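Local structure of thioesterase domain protein YiiD (Shewanella oneidensis, 1T82) at residues B[17-20]-B[21-25]; B[74-77]-B[78-82]; B[115-118]-B[119-122]. The protein is a putative thioesterase of the hotdog fold that may have acyltransferase activity and assembles as a dimer. All blocks are in the same frame, centred on the assembly; numbering follows the deposited sequence.

Overall arrangement
All three contacts are local, each made within one continuous piece of chain. Contact 1 takes up the C-terminal part of helix 12-25, contact 2 lies near the end of the long helix 62-84, and contact 3 is a turn in the loop between strands 108-112 and 127-137. Contact 2 links the other two: its centre is about 12 Å from each, whereas contacts 1 and 3 are about 24 Å apart by centres and about 14 Å by nearest atoms. Contact 1 meets it through aromatic packing, with Trp-22 NE1 3.5 Å from Trp-74 CE3, and contact 3 through Leu-118 CD1, 3.9 Å from Gln-80 CB.

Contact 1 (B[17-20]-B[21-25]); sequences RLRQ and TWHST
Leu-18 and Trp-22, one helical turn apart, form the tight side of this contact. Leu-18 CG sits over the face of the six-membered ring, 4.0 Å from its centroid and 17° off the ring normal, a CH-pi contact. CD1 of the same leucine lies over the indole too, 3.8 Å from Trp-22 CE2. Next to them Arg-19 lays its aliphatic CD over one face of the His-23 imidazole, 3.4 Å from CE1; bends at chi2 (-88°) and chi3 (-48°) fold the arginine chain there. The flank carrying Gln-20 and Ser-24 is exposed and held by polar bonds: Ser-24 N and OG reach Gln-20 O from opposite faces of its plane, OG at 2.7 Å. Thr-21, only partly exposed, grips Arg-17 O in the same way, its OG1 donating at 2.7 Å. The Trp-22 ring also meets that of Trp-74. Replacing Trp-22 by alanine would probably leave Leu-18 without the aromatic face under it and open a gap beside Trp-74. Trp-22 packs on Leu-71 and Pro-36, His-23 NE2 bonds to Ile-34 O, and Leu-18 and Thr-21 rest on Trp-78, so helix 12-25 packs on both helix 62-84 and strand 35-40.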
ATOM      1  N   ARG B  17      -6.059 -18.272  12.522  1.00 12.91           N
ATOM      2  CA  ARG B  17      -6.497 -18.650  11.185  1.00 14.24           C
ATOM      3  C   ARG B  17      -6.265 -17.485  10.232  1.00 12.41           C
ATOM      4  O   ARG B  17      -5.825 -17.670   9.100  1.00 12.45           O
ATOM      5  CB  ARG B  17      -7.990 -18.998  11.201  1.00 16.49           C
ATOM      6  CG  ARG B  17      -8.539 -19.465   9.864  1.00 22.26           C
ATOM      7  CD  ARG B  17      -8.629 -20.979   9.801  1.00 25.72           C
ATOM      8  NE  ARG B  17      -9.576 -21.505  10.780  1.00 27.39           N
ATOM      9  CZ  ARG B  17     -10.881 -21.254  10.769  1.00 28.94           C
ATOM     10  NH1 ARG B  17     -11.668 -21.777  11.702  1.00 30.54           N
ATOM     11  NH2 ARG B  17     -11.402 -20.484   9.823  1.00 29.23           N
ATOM     12  N   LEU B  18      -6.576 -16.281  10.699  1.00 11.48           N
ATOM     13  CA  LEU B  18      -6.397 -15.086   9.885  1.00 10.62           C
ATOM     14  C   LEU B  18      -4.918 -14.888   9.564  1.00 10.40           C
ATOM     15  O   LEU B  18      -4.545 -14.666   8.413  1.00  9.80           O
ATOM     16  CB  LEU B  18      -6.950 -13.860  10.623  1.00 10.48           C
ATOM     17  CG  LEU B  18      -6.760 -12.501   9.942  1.00 10.75           C
ATOM     18  CD1 LEU B  18      -7.383 -12.527   8.560  1.00 11.23           C
ATOM     19  CD2 LEU B  18      -7.388 -11.402  10.791  1.00 12.18           C
ATOM     20  N   ARG B  19      -4.077 -14.988  10.589  1.00 11.14           N
ATOM     21  CA  ARG B  19      -2.636 -14.815  10.425  1.00 12.39           C
ATOM     22  C   ARG B  19      -2.070 -15.849   9.439  1.00 11.38           C
ATOM     23  O   ARG B  19      -1.279 -15.514   8.558  1.00 10.20           O
ATOM     24  CB  ARG B  19      -1.958 -14.941  11.795  1.00 13.47           C
ATOM     25  CG  ARG B  19      -0.538 -14.408  11.879  1.00 20.12           C
ATOM     26  CD  ARG B  19       0.482 -15.454  11.495  1.00 23.82           C
ATOM     27  NE  ARG B  19       0.256 -16.731  12.170  1.00 27.20           N
ATOM     28  CZ  ARG B  19       0.183 -16.895  13.488  1.00 25.64           C
ATOM     29  NH1 ARG B  19      -0.026 -18.105  13.990  1.00 27.30           N
ATOM     30  NH2 ARG B  19       0.313 -15.858  14.303  1.00 28.62           N
ATOM     31  N   GLN B  20      -2.493 -17.101   9.591  1.00 11.23           N
ATOM     32  CA  GLN B  20      -2.042 -18.187   8.729  1.00 12.32           C
ATOM     33  C   GLN B  20      -2.500 -17.971   7.289  1.00 11.53           C
ATOM     34  O   GLN B  20      -1.769 -18.271   6.341  1.00 12.33           O
ATOM     35  CB  GLN B  20      -2.582 -19.520   9.253  1.00 16.03           C
ATOM     36  CG  GLN B  20      -2.212 -20.731   8.417  1.00 22.02           C
ATOM     37  CD  GLN B  20      -0.725 -20.823   8.154  1.00 25.89           C
ATOM     38  OE1 GLN B  20       0.088 -20.762   9.077  1.00 29.30           O
ATOM     39  NE2 GLN B  20      -0.358 -20.978   6.887  1.00 28.96           N
ATOM     40  N   THR B  21      -3.711 -17.447   7.134  1.00 11.48           N
ATOM     41  CA  THR B  21      -4.261 -17.178   5.810  1.00 11.63           C
ATOM     42  C   THR B  21      -3.397 -16.131   5.119  1.00 10.70           C
ATOM     43  O   THR B  21      -3.080 -16.260   3.938  1.00 10.63           O
ATOM     44  CB  THR B  21      -5.708 -16.657   5.903  1.00 12.07           C
ATOM     45  OG1 THR B  21      -6.539 -17.660   6.504  1.00 13.48           O
ATOM     46  CG2 THR B  21      -6.246 -16.316   4.519  1.00 13.80           C
ATOM     47  N   TRP B  22      -3.013 -15.094   5.857  1.00 10.48           N
ATOM     48  CA  TRP B  22      -2.183 -14.044   5.284  1.00 10.03           C
ATOM     49  C   TRP B  22      -0.818 -14.548   4.837  1.00 10.48           C
ATOM     50  O   TRP B  22      -0.449 -14.418   3.672  1.00 10.52           O
ATOM     51  CB  TRP B  22      -1.955 -12.901   6.281  1.00  8.47           C
ATOM     52  CG  TRP B  22      -3.122 -12.008   6.515  1.00  7.15           C
ATOM     53  CD1 TRP B  22      -4.179 -11.795   5.680  1.00  7.86           C
ATOM     54  CD2 TRP B  22      -3.307 -11.133   7.631  1.00  8.69           C
ATOM     55  NE1 TRP B  22      -5.014 -10.834   6.208  1.00  8.14           N
ATOM     56  CE2 TRP B  22      -4.501 -10.411   7.406  1.00  9.55           C
ATOM     57  CE3 TRP B  22      -2.576 -10.887   8.800  1.00 11.04           C
ATOM     58  CZ2 TRP B  22      -4.982  -9.458   8.309  1.00 10.57           C
ATOM     59  CZ3 TRP B  22      -3.054  -9.938   9.699  1.00 11.08           C
ATOM     60  CH2 TRP B  22      -4.248  -9.235   9.445  1.00 10.95           C
ATOM     61  N   HIS B  23      -0.061 -15.119   5.764  1.00 10.95           N
ATOM     62  CA  HIS B  23       1.282 -15.584   5.441  1.00 11.74           C
ATOM     63  C   HIS B  23       1.343 -16.707   4.414  1.00 11.94           C
ATOM     64  O   HIS B  23       2.334 -16.833   3.701  1.00 13.67           O
ATOM     65  CB  HIS B  23       2.012 -16.011   6.717  1.00 12.35           C
ATOM     66  CG  HIS B  23       2.188 -14.900   7.706  1.00 13.07           C
ATOM     67  ND1 HIS B  23       2.830 -15.072   8.914  1.00 12.75           N
ATOM     68  CD2 HIS B  23       1.788 -13.606   7.676  1.00 13.66           C
ATOM     69  CE1 HIS B  23       2.817 -13.933   9.585  1.00 13.76           C
ATOM     70  NE2 HIS B  23       2.189 -13.028   8.856  1.00 11.71           N
ATOM     71  N   SER B  24       0.291 -17.514   4.329  1.00 12.48           N
ATOM     72  CA  SER B  24       0.281 -18.619   3.376  1.00 13.12           C
ATOM     73  C   SER B  24      -0.196 -18.221   1.984  1.00 14.01           C
ATOM     74  O   SER B  24       0.091 -18.912   1.006  1.00 15.50           O
ATOM     75  CB  SER B  24      -0.593 -19.766   3.894  1.00 12.25           C
ATOM     76  OG  SER B  24      -1.966 -19.410   3.905  1.00 16.42           O
ATOM     77  N   THR B  25      -0.921 -17.117   1.878  1.00 10.65           N
ATOM     78  CA  THR B  25      -1.421 -16.710   0.570  1.00 11.67           C
ATOM     79  C   THR B  25      -0.796 -15.432   0.034  1.00 10.34           C
ATOM     80  O   THR B  25      -0.796 -15.192  -1.175  1.00 10.37           O
ATOM     81  CB  THR B  25      -2.947 -16.515   0.599  1.00 11.55           C
ATOM     82  OG1 THR B  25      -3.272 -15.381   1.414  1.00 10.97           O
ATOM     83  CG2 THR B  25      -3.628 -17.752   1.168  1.00 15.17           C
TER

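Contact 2 (B[74-77]-B[78-82]); sequences WGMV and WLQQQ
Trp-74 and Trp-78 project from successive turns of the helix with their rings nearly parallel, the planes only 17° apart. They are displaced in their planes, the centroids of the six-membered ring of Trp-74 and the five-membered ring of Trp-78 lying 5.1 Å apart, so little of one ring covers the other. The touch is therefore made near the ring borders, where Trp-74 CH2 comes to 3.6 Å from Trp-78 CD1. Both indoles have CG anti to the backbone N (chi1 -174° and -176°), and similar chi2 angles give the two rings their common tilt. On the Trp-78 ring Gln-82 CG lies 3.6 Å above one face, toward the rim, which extends the row by another turn.

A second pair runs alongside in a different manner. Selenomethionine Met-76 and Gln-80 run next to each other in the same direction, SE reaching 3.5 Å from Gln-80 NE2. Gly-75 has no side chain, and Leu-79 CG comes to 3.2 Å from Gly-75 O. The backbone beneath is regular: Trp-78 N donates to Trp-74 O at 3.0 Å, and the next three amides follow the same i to i-4 pattern.

Trp-74 NE1 bonds to Ile-90 O of strand 89-99, while Met-76, Leu-79 and Gln-80 pack on Phe-39 of strand 35-40. A long helix wrapped by an antiparallel sheet is the hallmark of the hotdog fold; here strands 35-40 and 89-99 both touch helix 62-84.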
ATOM      1  N   TRP B  74      -9.227  -5.703   5.361  1.00  4.58           N
ATOM      2  CA  TRP B  74      -9.565  -6.964   4.710  1.00  6.70           C
ATOM      3  C   TRP B  74      -9.823  -8.017   5.792  1.00  7.14           C
ATOM      4  O   TRP B  74     -10.809  -8.758   5.734  1.00  7.19           O
ATOM      5  CB  TRP B  74      -8.397  -7.411   3.818  1.00  8.48           C
ATOM      6  CG  TRP B  74      -8.682  -8.626   2.977  1.00  9.04           C
ATOM      7  CD1 TRP B  74      -9.132  -8.646   1.689  1.00 11.13           C
ATOM      8  CD2 TRP B  74      -8.529  -9.994   3.371  1.00 11.14           C
ATOM      9  NE1 TRP B  74      -9.269  -9.947   1.254  1.00 13.17           N
ATOM     10  CE2 TRP B  74      -8.907 -10.793   2.269  1.00 12.16           C
ATOM     11  CE3 TRP B  74      -8.112 -10.623   4.552  1.00 10.17           C
ATOM     12  CZ2 TRP B  74      -8.878 -12.193   2.311  1.00 13.29           C
ATOM     13  CZ3 TRP B  74      -8.083 -12.014   4.595  1.00 11.22           C
ATOM     14  CH2 TRP B  74      -8.465 -12.782   3.479  1.00 12.84           C
ATOM     15  N   GLY B  75      -8.933  -8.062   6.781  1.00  6.68           N
ATOM     16  CA  GLY B  75      -9.061  -9.022   7.866  1.00  7.67           C
ATOM     17  C   GLY B  75     -10.348  -8.883   8.650  1.00  7.01           C
ATOM     18  O   GLY B  75     -10.919  -9.880   9.100  1.00  7.10           O
HETATM   19  N   MSE B  76     -10.812  -7.650   8.827  1.00  7.70           N
HETATM   20  CA  MSE B  76     -12.053  -7.438   9.557  1.00  6.83           C
HETATM   21  C   MSE B  76     -13.228  -8.013   8.773  1.00  6.71           C
HETATM   22  O   MSE B  76     -14.097  -8.662   9.352  1.00  5.07           O
HETATM   23  CB  MSE B  76     -12.289  -5.949   9.827  1.00  9.92           C
HETATM   24  CG  MSE B  76     -13.614  -5.668  10.535  1.00 10.73           C
HETATM   25 SE   MSE B  76     -13.810  -6.640  12.202  1.00 19.58          SE
HETATM   26  CE  MSE B  76     -13.311  -5.225  13.425  1.00 12.06           C
ATOM     27  N   VAL B  77     -13.264  -7.779   7.463  1.00  6.93           N
ATOM     28  CA  VAL B  77     -14.362  -8.316   6.666  1.00  6.59           C
ATOM     29  C   VAL B  77     -14.317  -9.835   6.729  1.00  6.88           C
ATOM     30  O   VAL B  77     -15.348 -10.495   6.883  1.00  7.43           O
ATOM     31  CB  VAL B  77     -14.280  -7.892   5.187  1.00  4.36           C
ATOM     32  CG1 VAL B  77     -15.496  -8.433   4.429  1.00  8.92           C
ATOM     33  CG2 VAL B  77     -14.220  -6.379   5.081  1.00  5.39           C
ATOM     34  N   TRP B  78     -13.115 -10.384   6.606  1.00  7.07           N
ATOM     35  CA  TRP B  78     -12.917 -11.829   6.655  1.00  7.13           C
ATOM     36  C   TRP B  78     -13.458 -12.394   7.969  1.00  6.21           C
ATOM     37  O   TRP B  78     -14.189 -13.386   7.974  1.00  7.16           O
ATOM     38  CB  TRP B  78     -11.426 -12.145   6.525  1.00  8.42           C
ATOM     39  CG  TRP B  78     -11.100 -13.601   6.463  1.00  9.91           C
ATOM     40  CD1 TRP B  78     -11.067 -14.388   5.350  1.00 10.77           C
ATOM     41  CD2 TRP B  78     -10.732 -14.442   7.562  1.00  9.41           C
ATOM     42  NE1 TRP B  78     -10.693 -15.671   5.686  1.00 11.09           N
ATOM     43  CE2 TRP B  78     -10.482 -15.730   7.037  1.00 10.34           C
ATOM     44  CE3 TRP B  78     -10.589 -14.231   8.938  1.00 10.27           C
ATOM     45  CZ2 TRP B  78     -10.094 -16.803   7.846  1.00 10.25           C
ATOM     46  CZ3 TRP B  78     -10.204 -15.298   9.742  1.00 11.86           C
ATOM     47  CH2 TRP B  78      -9.961 -16.567   9.191  1.00 11.43           C
ATOM     48  N   LEU B  79     -13.099 -11.758   9.080  1.00  6.20           N
ATOM     49  CA  LEU B  79     -13.547 -12.198  10.399  1.00  7.47           C
ATOM     50  C   LEU B  79     -15.059 -12.196  10.518  1.00  7.32           C
ATOM     51  O   LEU B  79     -15.648 -13.152  11.023  1.00  7.29           O
ATOM     52  CB  LEU B  79     -12.957 -11.298  11.489  1.00  6.49           C
ATOM     53  CG  LEU B  79     -11.482 -11.521  11.839  1.00  7.86           C
ATOM     54  CD1 LEU B  79     -10.968 -10.361  12.671  1.00  9.45           C
ATOM     55  CD2 LEU B  79     -11.331 -12.834  12.597  1.00 11.71           C
ATOM     56  N   GLN B  80     -15.690 -11.120  10.059  1.00  6.85           N
ATOM     57  CA  GLN B  80     -17.141 -11.027  10.136  1.00  8.32           C
ATOM     58  C   GLN B  80     -17.792 -12.122   9.297  1.00  9.12           C
ATOM     59  O   GLN B  80     -18.831 -12.662   9.676  1.00  9.80           O
ATOM     60  CB  GLN B  80     -17.608  -9.643   9.678  1.00  8.87           C
ATOM     61  CG  GLN B  80     -17.176  -8.498  10.600  1.00  9.60           C
ATOM     62  CD  GLN B  80     -17.676  -8.654  12.028  1.00  9.10           C
ATOM     63  OE1 GLN B  80     -18.738  -9.230  12.268  1.00  9.48           O
ATOM     64  NE2 GLN B  80     -16.919  -8.122  12.984  1.00 10.08           N
ATOM     65  N   GLN B  81     -17.182 -12.456   8.160  1.00 10.25           N
ATOM     66  CA  GLN B  81     -17.725 -13.508   7.308  1.00  9.95           C
ATOM     67  C   GLN B  81     -17.590 -14.854   8.008  1.00  9.98           C
ATOM     68  O   GLN B  81     -18.489 -15.687   7.941  1.00 10.41           O
ATOM     69  CB  GLN B  81     -17.004 -13.540   5.957  1.00  9.49           C
ATOM     70  CG  GLN B  81     -17.257 -12.298   5.126  1.00 11.00           C
ATOM     71  CD  GLN B  81     -16.702 -12.396   3.722  1.00 11.15           C
ATOM     72  OE1 GLN B  81     -16.027 -13.363   3.367  1.00 15.86           O
ATOM     73  NE2 GLN B  81     -16.981 -11.385   2.914  1.00 11.94           N
ATOM     74  N   GLN B  82     -16.467 -15.065   8.686  1.00  9.62           N
ATOM     75  CA  GLN B  82     -16.260 -16.317   9.400  1.00 10.43           C
ATOM     76  C   GLN B  82     -17.309 -16.476  10.495  1.00 10.66           C
ATOM     77  O   GLN B  82     -17.844 -17.565  10.697  1.00 11.18           O
ATOM     78  CB  GLN B  82     -14.863 -16.356  10.022  1.00 11.20           C
ATOM     79  CG  GLN B  82     -13.731 -16.400   9.011  1.00 16.60           C
ATOM     80  CD  GLN B  82     -13.713 -17.691   8.214  1.00 20.81           C
ATOM     81  OE1 GLN B  82     -13.646 -18.782   8.784  1.00 25.08           O
ATOM     82  NE2 GLN B  82     -13.761 -17.574   6.894  1.00 23.34           N
TER

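Contact 3 (B[115-118]-B[119-122]); sequences DTNL and SPLQ
Leu-118 O and Leu-121 N make the one backbone hydrogen bond across this turn, 3.0 Å long. With helical backbone angles at Ser-119 and Pro-120 it closes a beta turn of type III, usually grouped with type I, with proline at its third position. The bond is bent: the N-H...O angle is 138°, and the donor stands above the carbonyl plane, 44° out of it. Around the same oxygen gather Pro-120 N at 3.1 Å, which carries no hydrogen to give, and Leu-121 CB at 3.3 Å. The leucine side chains themselves meet loosely, with Leu-118 CB 4.4 Å from Leu-121 CD1. At the more exposed end, the Asn-117 amide group lies close to Ser-119, its CG 3.2 Å from Ser-119 OG; the serine hydroxyl also has a weak bond to Arg-123 NH1.

Farther out, Leu-118 packs on Gln-80 and Leu-84 of helix 62-84, on Trp-113 and on Val-129, and Leu-121 on Gln-81, Ala-127 and Pro-153. The turn thus joins the end of the long helix to strand 127-137 through packing of the two leucines. Chemically it is divided: one bent bond, with a weak one from Gln-122 N to Ser-119 O, holds the backbone, while buried leucines face the fold and exposed Asn-117 and partly exposed Ser-119 form its polar outer side.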
ATOM      1  N   ASP B 115     -21.112  -2.475  11.792  1.00 10.31           N
ATOM      2  CA  ASP B 115     -22.344  -3.264  11.743  1.00 12.39           C
ATOM      3  C   ASP B 115     -22.968  -3.314  10.352  1.00 12.98           C
ATOM      4  O   ASP B 115     -24.182  -3.165  10.197  1.00 12.78           O
ATOM      5  CB  ASP B 115     -23.386  -2.721  12.724  1.00 15.18           C
ATOM      6  CG  ASP B 115     -22.934  -2.794  14.163  1.00 17.96           C
ATOM      7  OD1 ASP B 115     -22.114  -3.679  14.496  1.00 20.27           O
ATOM      8  OD2 ASP B 115     -23.417  -1.972  14.969  1.00 18.77           O
ATOM      9  N   THR B 116     -22.134  -3.537   9.345  1.00 12.92           N
ATOM     10  CA  THR B 116     -22.593  -3.610   7.967  1.00 13.87           C
ATOM     11  C   THR B 116     -23.459  -4.846   7.761  1.00 13.68           C
ATOM     12  O   THR B 116     -23.188  -5.908   8.321  1.00 13.12           O
ATOM     13  CB  THR B 116     -21.399  -3.676   7.006  1.00 16.28           C
ATOM     14  OG1 THR B 116     -20.451  -2.669   7.369  1.00 17.55           O
ATOM     15  CG2 THR B 116     -21.852  -3.444   5.569  1.00 16.86           C
ATOM     16  N   ASN B 117     -24.504  -4.700   6.957  1.00 14.55           N
ATOM     17  CA  ASN B 117     -25.403  -5.810   6.673  1.00 15.84           C
ATOM     18  C   ASN B 117     -24.748  -6.705   5.630  1.00 15.56           C
ATOM     19  O   ASN B 117     -24.537  -6.288   4.492  1.00 15.11           O
ATOM     20  CB  ASN B 117     -26.736  -5.277   6.146  1.00 18.83           C
ATOM     21  CG  ASN B 117     -27.780  -6.362   5.984  1.00 20.95           C
ATOM     22  OD1 ASN B 117     -28.927  -6.082   5.634  1.00 26.66           O
ATOM     23  ND2 ASN B 117     -27.394  -7.608   6.235  1.00 20.44           N
ATOM     24  N   LEU B 118     -24.419  -7.932   6.020  1.00 14.79           N
ATOM     25  CA  LEU B 118     -23.784  -8.866   5.100  1.00 14.63           C
ATOM     26  C   LEU B 118     -24.786  -9.874   4.552  1.00 16.40           C
ATOM     27  O   LEU B 118     -24.407 -10.799   3.838  1.00 15.24           O
ATOM     28  CB  LEU B 118     -22.641  -9.606   5.798  1.00 15.04           C
ATOM     29  CG  LEU B 118     -21.522  -8.724   6.359  1.00 14.69           C
ATOM     30  CD1 LEU B 118     -20.497  -9.595   7.064  1.00 14.28           C
ATOM     31  CD2 LEU B 118     -20.870  -7.936   5.226  1.00 14.03           C
ATOM     32  N   SER B 119     -26.064  -9.684   4.871  1.00 17.49           N
ATOM     33  CA  SER B 119     -27.105 -10.598   4.402  1.00 19.19           C
ATOM     34  C   SER B 119     -27.088 -10.830   2.887  1.00 19.15           C
ATOM     35  O   SER B 119     -27.364 -11.938   2.428  1.00 18.69           O
ATOM     36  CB  SER B 119     -28.496 -10.113   4.845  1.00 18.18           C
ATOM     37  OG  SER B 119     -28.813  -8.838   4.317  1.00 24.09           O
ATOM     38  N   PRO B 120     -26.769  -9.793   2.088  1.00 19.97           N
ATOM     39  CA  PRO B 120     -26.738  -9.982   0.634  1.00 20.26           C
ATOM     40  C   PRO B 120     -25.874 -11.173   0.215  1.00 20.52           C
ATOM     41  O   PRO B 120     -26.208 -11.891  -0.725  1.00 19.43           O
ATOM     42  CB  PRO B 120     -26.182  -8.654   0.132  1.00 21.97           C
ATOM     43  CG  PRO B 120     -26.768  -7.682   1.098  1.00 21.20           C
ATOM     44  CD  PRO B 120     -26.555  -8.374   2.430  1.00 20.82           C
ATOM     45  N   LEU B 121     -24.763 -11.376   0.916  1.00 20.71           N
ATOM     46  CA  LEU B 121     -23.870 -12.488   0.610  1.00 21.73           C
ATOM     47  C   LEU B 121     -24.602 -13.814   0.764  1.00 23.33           C
ATOM     48  O   LEU B 121     -24.377 -14.752  -0.001  1.00 23.13           O
ATOM     49  CB  LEU B 121     -22.657 -12.472   1.539  1.00 21.13           C
ATOM     50  CG  LEU B 121     -21.684 -11.309   1.373  1.00 20.63           C
ATOM     51  CD1 LEU B 121     -20.567 -11.451   2.392  1.00 20.11           C
ATOM     52  CD2 LEU B 121     -21.122 -11.302  -0.045  1.00 21.11           C
ATOM     53  N   GLN B 122     -25.477 -13.880   1.762  1.00 25.41           N
ATOM     54  CA  GLN B 122     -26.254 -15.083   2.040  1.00 27.36           C
ATOM     55  C   GLN B 122     -27.402 -15.209   1.041  1.00 28.03           C
ATOM     56  O   GLN B 122     -28.180 -16.162   1.090  1.00 29.38           O
ATOM     57  CB  GLN B 122     -26.807 -15.021   3.468  1.00 28.58           C
ATOM     58  CG  GLN B 122     -25.738 -14.814   4.540  1.00 29.02           C
ATOM     59  CD  GLN B 122     -26.322 -14.507   5.909  1.00 30.19           C
ATOM     60  OE1 GLN B 122     -27.025 -13.512   6.088  1.00 30.31           O
ATOM     61  NE2 GLN B 122     -26.028 -15.360   6.886  1.00 28.29           N
TER